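Local coordinates for protein putative S-adenosyl-L-methionine-dependent Methyltransferase (Methanococcus maripaludis, PDB 3DLC) that binds S-adenosylmethionine and probably transfers its methyl group to a substrate not yet established, as a class I, Rossmann-like methyltransferase, at residues 107-112 and 134-139; 142-147 and 209-214. All coordinates share one frame; numbering follows the deposited sequence. Where two conformers were deposited one is given.

Overall arrangement
Contact 2 lies within the seven-stranded sheet and contact 1 at the start of its strand 112-118; they follow one another along the chain, centres about 12 Å apart. Contact 1 fixes the end of helix 127-137 against the loop that leads into strand 112-118; contact 2 pairs strand 142-148 with the antiparallel strand 206-211. Lys213 joins them, its NZ lying 2.7 Å from Tyr135 O in a probable hydrogen bond. A second probable bond, also 2.7 Å, runs from Lys213 NZ to Leu138 O. Leu138 CD1 packs 3.7 Å from Lys143 N. Neither contact touches the cofactor: the side chains of Ile107 and Ile146 stand about 11 and 10 Å from bound S-adenosylmethionine.

Contact 1: residues 107-112 and 134-139; sequences IEDNYA and IYRILK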
loop_
_atom_site.group_PDB
_atom_site.type_symbol
_atom_site.label_atom_id
_atom_site.label_comp_id
_atom_site.label_asym_id
_atom_site.label_seq_id
_atom_site.Cartn_x
_atom_site.Cartn_y
_atom_site.Cartn_z
ATOM N N ILE A 107 -7.638 11.954 8.415
ATOM C CA ILE A 107 -8.441 10.952 9.110
ATOM C C ILE A 107 -8.215 11.131 10.608
ATOM O O ILE A 107 -7.106 11.454 11.045
ATOM C CB ILE A 107 -8.069 9.518 8.618
ATOM C CG1 ILE A 107 -8.376 9.378 7.122
ATOM C CG2 ILE A 107 -8.800 8.440 9.427
ATOM C CD1 ILE A 107 -7.875 8.072 6.516
ATOM N N GLU A 108 -9.278 10.935 11.377
ATOM C CA GLU A 108 -9.190 11.098 12.821
ATOM C C GLU A 108 -8.325 10.049 13.499
ATOM O O GLU A 108 -8.033 8.979 12.971
ATOM C CB GLU A 108 -10.577 11.139 13.488
ATOM C CG GLU A 108 -11.370 9.862 13.490
ATOM C CD GLU A 108 -12.746 10.049 14.148
ATOM O OE1 GLU A 108 -13.300 11.169 14.085
ATOM O OE2 GLU A 108 -13.279 9.090 14.727
ATOM N N ASP A 109 -7.953 10.377 14.714
ATOM C CA ASP A 109 -7.172 9.485 15.543
ATOM C C ASP A 109 -7.908 8.158 15.773
ATOM O O ASP A 109 -9.130 8.132 15.948
ATOM C CB ASP A 109 -6.952 10.063 16.941
ATOM C CG ASP A 109 -6.174 11.376 16.965
ATOM O OD1 ASP A 109 -5.635 11.847 15.953
ATOM O OD2 ASP A 109 -6.107 11.955 18.071
ATOM N N ASN A 110 -7.147 7.063 15.779
ATOM C CA ASN A 110 -7.662 5.755 16.229
ATOM C C ASN A 110 -8.837 5.243 15.433
ATOM O O ASN A 110 -9.681 4.549 15.962
ATOM C CB ASN A 110 -8.048 5.857 17.713
ATOM C CG ASN A 110 -6.893 6.268 18.564
ATOM O OD1 ASN A 110 -5.773 5.817 18.360
ATOM N ND2 ASN A 110 -7.152 7.116 19.562
ATOM N N TYR A 111 -8.845 5.547 14.156
ATOM C CA TYR A 111 -9.936 5.227 13.271
ATOM C C TYR A 111 -9.880 3.865 12.582
ATOM O O TYR A 111 -10.933 3.243 12.379
ATOM C CB TYR A 111 -10.014 6.305 12.176
ATOM C CG TYR A 111 -11.114 6.101 11.167
ATOM C CD1 TYR A 111 -12.395 6.485 11.463
ATOM C CD2 TYR A 111 -10.855 5.525 9.924
ATOM C CE1 TYR A 111 -13.431 6.292 10.548
ATOM C CE2 TYR A 111 -11.870 5.333 9.011
ATOM C CZ TYR A 111 -13.143 5.725 9.329
ATOM O OH TYR A 111 -14.135 5.513 8.409
ATOM N N ALA A 112 -8.691 3.427 12.180
ATOM C CA ALA A 112 -8.550 2.309 11.263
ATOM C C ALA A 112 -8.340 0.972 11.960
ATOM O O ALA A 112 -7.408 0.810 12.720
ATOM C CB ALA A 112 -7.330 2.589 10.328
ATOM N N ILE A 134 0.616 7.113 10.483
ATOM C CA ILE A 134 0.035 5.783 10.383
ATOM C C ILE A 134 -0.349 5.288 11.768
ATOM O O ILE A 134 -1.442 4.765 11.989
ATOM C CB ILE A 134 1.006 4.837 9.669
ATOM C CG1 ILE A 134 1.052 5.231 8.186
ATOM C CG2 ILE A 134 0.625 3.367 9.844
ATOM C CD1 ILE A 134 2.252 4.666 7.408
ATOM N N TYR A 135 0.550 5.449 12.728
ATOM C CA TYR A 135 0.247 4.979 14.073
ATOM C C TYR A 135 -0.890 5.781 14.685
ATOM O O TYR A 135 -1.720 5.206 15.409
ATOM C CB TYR A 135 1.492 5.000 14.964
ATOM C CG TYR A 135 1.435 4.053 16.136
ATOM C CD1 TYR A 135 1.373 2.693 15.923
ATOM C CD2 TYR A 135 1.476 4.487 17.437
ATOM C CE1 TYR A 135 1.378 1.795 16.936
ATOM C CE2 TYR A 135 1.499 3.565 18.512
ATOM C CZ TYR A 135 1.450 2.221 18.233
ATOM O OH TYR A 135 1.429 1.268 19.231
ATOM N N ARG A 136 -0.932 7.092 14.398
ATOM C CA ARG A 136 -1.969 7.919 14.942
ATOM C C ARG A 136 -3.368 7.462 14.519
ATOM O O ARG A 136 -4.310 7.451 15.335
ATOM C CB ARG A 136 -1.752 9.383 14.538
ATOM C CG ARG A 136 -2.829 10.316 15.067
ATOM C CD ARG A 136 -2.654 11.756 14.564
ATOM N NE ARG A 136 -2.800 11.896 13.123
ATOM C CZ ARG A 136 -3.958 11.853 12.469
ATOM N NH1 ARG A 136 -5.106 11.668 13.103
ATOM N NH2 ARG A 136 -3.955 11.988 11.143
ATOM N N ILE A 137 -3.521 7.136 13.236
ATOM C CA ILE A 137 -4.842 6.794 12.710
ATOM C C ILE A 137 -5.242 5.332 12.960
ATOM O O ILE A 137 -6.377 4.959 12.744
ATOM C CB ILE A 137 -4.997 7.151 11.201
ATOM C CG1 ILE A 137 -4.058 6.323 10.313
ATOM C CG2 ILE A 137 -4.825 8.672 10.973
ATOM C CD1 ILE A 137 -4.592 6.083 8.928
ATOM N N LEU A 138 -4.310 4.500 13.382
ATOM C CA LEU A 138 -4.555 3.097 13.680
ATOM C C LEU A 138 -5.308 2.969 15.011
ATOM O O LEU A 138 -4.936 3.583 16.009
ATOM C CB LEU A 138 -3.193 2.367 13.756
ATOM C CG LEU A 138 -3.203 0.848 13.854
ATOM C CD1 LEU A 138 -3.932 0.221 12.653
ATOM C CD2 LEU A 138 -1.758 0.332 13.938
ATOM N N LYS A 139 -6.352 2.150 14.997
ATOM C CA LYS A 139 -7.124 1.853 16.185
ATOM C C LYS A 139 -6.328 0.908 17.087
ATOM O O LYS A 139 -5.617 0.020 16.620
ATOM C CB LYS A 139 -8.467 1.199 15.798
ATOM C CG LYS A 139 -9.464 1.157 16.933
ATOM C CD LYS A 139 -10.757 0.435 16.500
ATOM C CE LYS A 139 -11.408 1.101 15.337
ATOM N NZ LYS A 139 -12.702 0.410 15.091
HETATM O O HOH W 1 -3.822 8.293 17.974
HETATM O O HOH W 2 -13.436 3.285 13.464
#
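The guanidinium of Arg136 meets Ile107 O and Asp109 OD1 at its edge, both in plane, while Ile137 CG2, from its own segment, lies over one face, 3.2 Å above the plane and offset toward the rim. NH1 and NH2 both point end-on at Ile107 O, NH1 with the straighter bond, 2.9 Å from Ile107 O with an angle of 157° at the hydrogen. NH1 also makes a salt bridge to Asp109 OD1, again 2.9 Å long, using the anti lone pair of the carboxylate, whose plane is turned 56° from the guanidinium. A bend at chi3 brings the arginine's end round to these acceptors, and a further salt bridge from NE to Glu133 helps to fix its rotation.

Ile137 puts CG1 between its backbone N and carbonyl carbon (chi1 65°), and CG2 of Ile137 then lies 4.1 Å from Ile107 CB. The type II turn from Glu108 to Tyr111 meets the helix end through its backbone. Asn110 N donates to Arg136 O at 2.9 Å, and a water bridges the same oxygen to Asn110 OD1, which also accepts from Lys213. Ile137 O takes Ala112 N at 2.8 Å, nearly head-on, with a weak bond from Tyr111 N. Lys139 N then returns a bond to Ala112 O (2.8 Å), and the lysine's methylenes run past the carbonyls of Asn110 and Tyr111 before NZ pairs with Asp113.

Leaving the helix at Leu138, the chain passes straight into a short parallel bridge between Leu138 and Ala112, at the mouth of strand 112-118. This is the point where helix 127-137 hands the chain back toward the sheet in the beta-alpha-beta crossover from strand 112-118 to strand 142-148, a connection that recurs in Rossmann-like methyltransferases.

Contact 2: residues 142-147 and 209-214; sequences GKTYIG and IIISKT
Ile209 O is gripped by two donors from opposite faces of its plane: Thr144 OG1 at 2.9 Å, standing well above the carbonyl plane, and Ile146 N at 3.0 Å. Thr144 OG1, placed between its own backbone N and carbonyl carbon (chi1 77°), also accepts a nearly straight bond of 2.9 Å from Ile211 N. The hydroxyl thus takes the bond from Ile211 N that Thr144 O would accept in a regular antiparallel pair; that carbonyl oxygen meets Ile210 CA instead. Beyond it, Thr144 N reaches Ile211 O, and Lys213 N reaches Gly142 O at 3.3 Å. Toward the opposite end, Ile209 N donates to Ile146 O (2.7 Å), completing a hydrogen-bonded pair.

Lys143, bent at chi2, swings NZ to within 2.8 Å of Ser212 OG and donates to it. Tyr145 and Ile210 run side by side in the same direction, CD1 of the ring 4.0 Å from CD1 of the isoleucine.

Helix 28-40 covers Tyr145 and Ile210 through Ile36 and Phe40. Ile209 and Ile211 instead pack on Phe131 of helix 127-137 and Leu190 of helix 180-193, while strand 112-118 flanks strand 142-148 through backbone bonds to Lys143 and Tyr145.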
loop_
_atom_site.group_PDB
_atom_site.type_symbol
_atom_site.label_atom_id
_atom_site.label_comp_id
_atom_site.label_asym_id
_atom_site.label_seq_id
_atom_site.Cartn_x
_atom_site.Cartn_y
_atom_site.Cartn_z
ATOM N N GLY A 142 -5.526 -2.590 16.214
ATOM C CA GLY A 142 -5.421 -2.582 14.763
ATOM C C GLY A 142 -4.110 -3.140 14.253
ATOM O O GLY A 142 -3.129 -3.223 14.989
ATOM N N LYS A 143 -4.090 -3.430 12.948
ATOM C CA LYS A 143 -2.937 -4.016 12.258
ATOM C C LYS A 143 -2.598 -3.241 10.993
ATOM O O LYS A 143 -3.484 -2.636 10.379
ATOM C CB LYS A 143 -3.223 -5.476 11.835
ATOM C CG LYS A 143 -3.599 -6.436 12.960
ATOM C CD LYS A 143 -2.426 -6.785 13.821
ATOM C CE LYS A 143 -2.807 -7.784 14.899
ATOM N NZ LYS A 143 -1.660 -8.173 15.708
ATOM N N THR A 144 -1.329 -3.299 10.597
ATOM C CA THR A 144 -0.902 -2.768 9.307
ATOM C C THR A 144 -0.294 -3.869 8.439
ATOM O O THR A 144 0.136 -4.908 8.918
ATOM C CB THR A 144 0.118 -1.602 9.410
ATOM O OG1 THR A 144 1.436 -2.079 9.728
ATOM C CG2 THR A 144 -0.276 -0.590 10.448
ATOM N N TYR A 145 -0.228 -3.584 7.138
ATOM C CA TYR A 145 0.421 -4.468 6.156
ATOM C C TYR A 145 0.889 -3.524 5.053
ATOM O O TYR A 145 0.186 -3.254 4.087
ATOM C CB TYR A 145 -0.569 -5.505 5.672
ATOM C CG TYR A 145 0.029 -6.693 4.946
ATOM C CD1 TYR A 145 0.542 -7.781 5.634
ATOM C CD2 TYR A 145 0.003 -6.775 3.565
ATOM C CE1 TYR A 145 1.003 -8.890 4.986
ATOM C CE2 TYR A 145 0.463 -7.894 2.912
ATOM C CZ TYR A 145 0.965 -8.952 3.623
ATOM O OH TYR A 145 1.399 -10.053 2.927
ATOM N N ILE A 146 2.098 -2.996 5.263
ATOM C CA ILE A 146 2.642 -1.872 4.460
ATOM C C ILE A 146 3.954 -2.283 3.842
ATOM O O ILE A 146 4.919 -2.616 4.540
ATOM C CB ILE A 146 2.838 -0.632 5.369
ATOM C CG1 ILE A 146 1.474 -0.143 5.878
ATOM C CG2 ILE A 146 3.639 0.446 4.657
ATOM C CD1 ILE A 146 1.561 0.809 7.036
ATOM N N GLY A 147 4.015 -2.285 2.513
ATOM C CA GLY A 147 5.232 -2.778 1.876
ATOM C C GLY A 147 5.042 -2.935 0.401
ATOM O O GLY A 147 4.481 -2.045 -0.252
ATOM N N ILE A 209 5.503 -4.460 6.476
ATOM C CA ILE A 209 5.599 -3.899 7.814
ATOM C C ILE A 209 4.256 -4.066 8.492
ATOM O O ILE A 209 3.246 -3.541 8.025
ATOM C CB ILE A 209 5.996 -2.419 7.722
ATOM C CG1 ILE A 209 7.362 -2.238 7.040
ATOM C CG2 ILE A 209 5.958 -1.770 9.103
ATOM C CD1 ILE A 209 7.605 -0.820 6.503
ATOM N N ILE A 210 4.272 -4.786 9.613
ATOM C CA ILE A 210 3.058 -5.194 10.320
ATOM C C ILE A 210 3.098 -4.712 11.767
ATOM O O ILE A 210 3.633 -5.362 12.682
ATOM C CB ILE A 210 2.913 -6.736 10.281
ATOM C CG1 ILE A 210 2.916 -7.226 8.835
ATOM C CG2 ILE A 210 1.646 -7.186 11.015
ATOM C CD1 ILE A 210 2.966 -8.727 8.648
ATOM N N ILE A 211 2.554 -3.525 11.962
ATOM C CA ILE A 211 2.491 -2.890 13.262
ATOM C C ILE A 211 1.204 -3.320 13.939
ATOM O O ILE A 211 0.155 -3.377 13.323
ATOM C CB ILE A 211 2.517 -1.362 13.107
ATOM C CG1 ILE A 211 3.862 -0.916 12.500
ATOM C CG2 ILE A 211 2.250 -0.659 14.444
ATOM C CD1 ILE A 211 3.816 0.469 11.843
ATOM N N SER A 212 1.296 -3.549 15.245
ATOM C CA SER A 212 0.141 -3.795 16.088
ATOM C C SER A 212 0.042 -2.695 17.098
ATOM O O SER A 212 0.935 -2.561 17.903
ATOM C CB SER A 212 0.302 -5.071 16.884
ATOM O OG SER A 212 0.234 -6.193 16.067
ATOM N N LYS A 213 -1.042 -1.949 17.156
ATOM C CA LYS A 213 -1.156 -0.936 18.168
ATOM C C LYS A 213 -1.652 -1.563 19.427
ATOM O O LYS A 213 -2.723 -2.151 19.492
ATOM C CB LYS A 213 -2.092 0.197 17.743
ATOM C CG LYS A 213 -2.219 1.247 18.852
ATOM C CD LYS A 213 -3.123 2.451 18.585
ATOM C CE LYS A 213 -2.397 3.566 17.976
ATOM N NZ LYS A 213 -3.165 4.811 17.698
ATOM N N THR A 214 -0.862 -1.424 20.458
ATOM C CA THR A 214 -1.162 -2.032 21.726
ATOM C C THR A 214 -0.774 -1.087 22.838
ATOM O O THR A 214 0.014 -0.184 22.653
ATOM C CB THR A 214 -0.427 -3.392 21.829
ATOM O OG1 THR A 214 -1.021 -4.215 22.838
ATOM C CG2 THR A 214 1.107 -3.236 22.038
#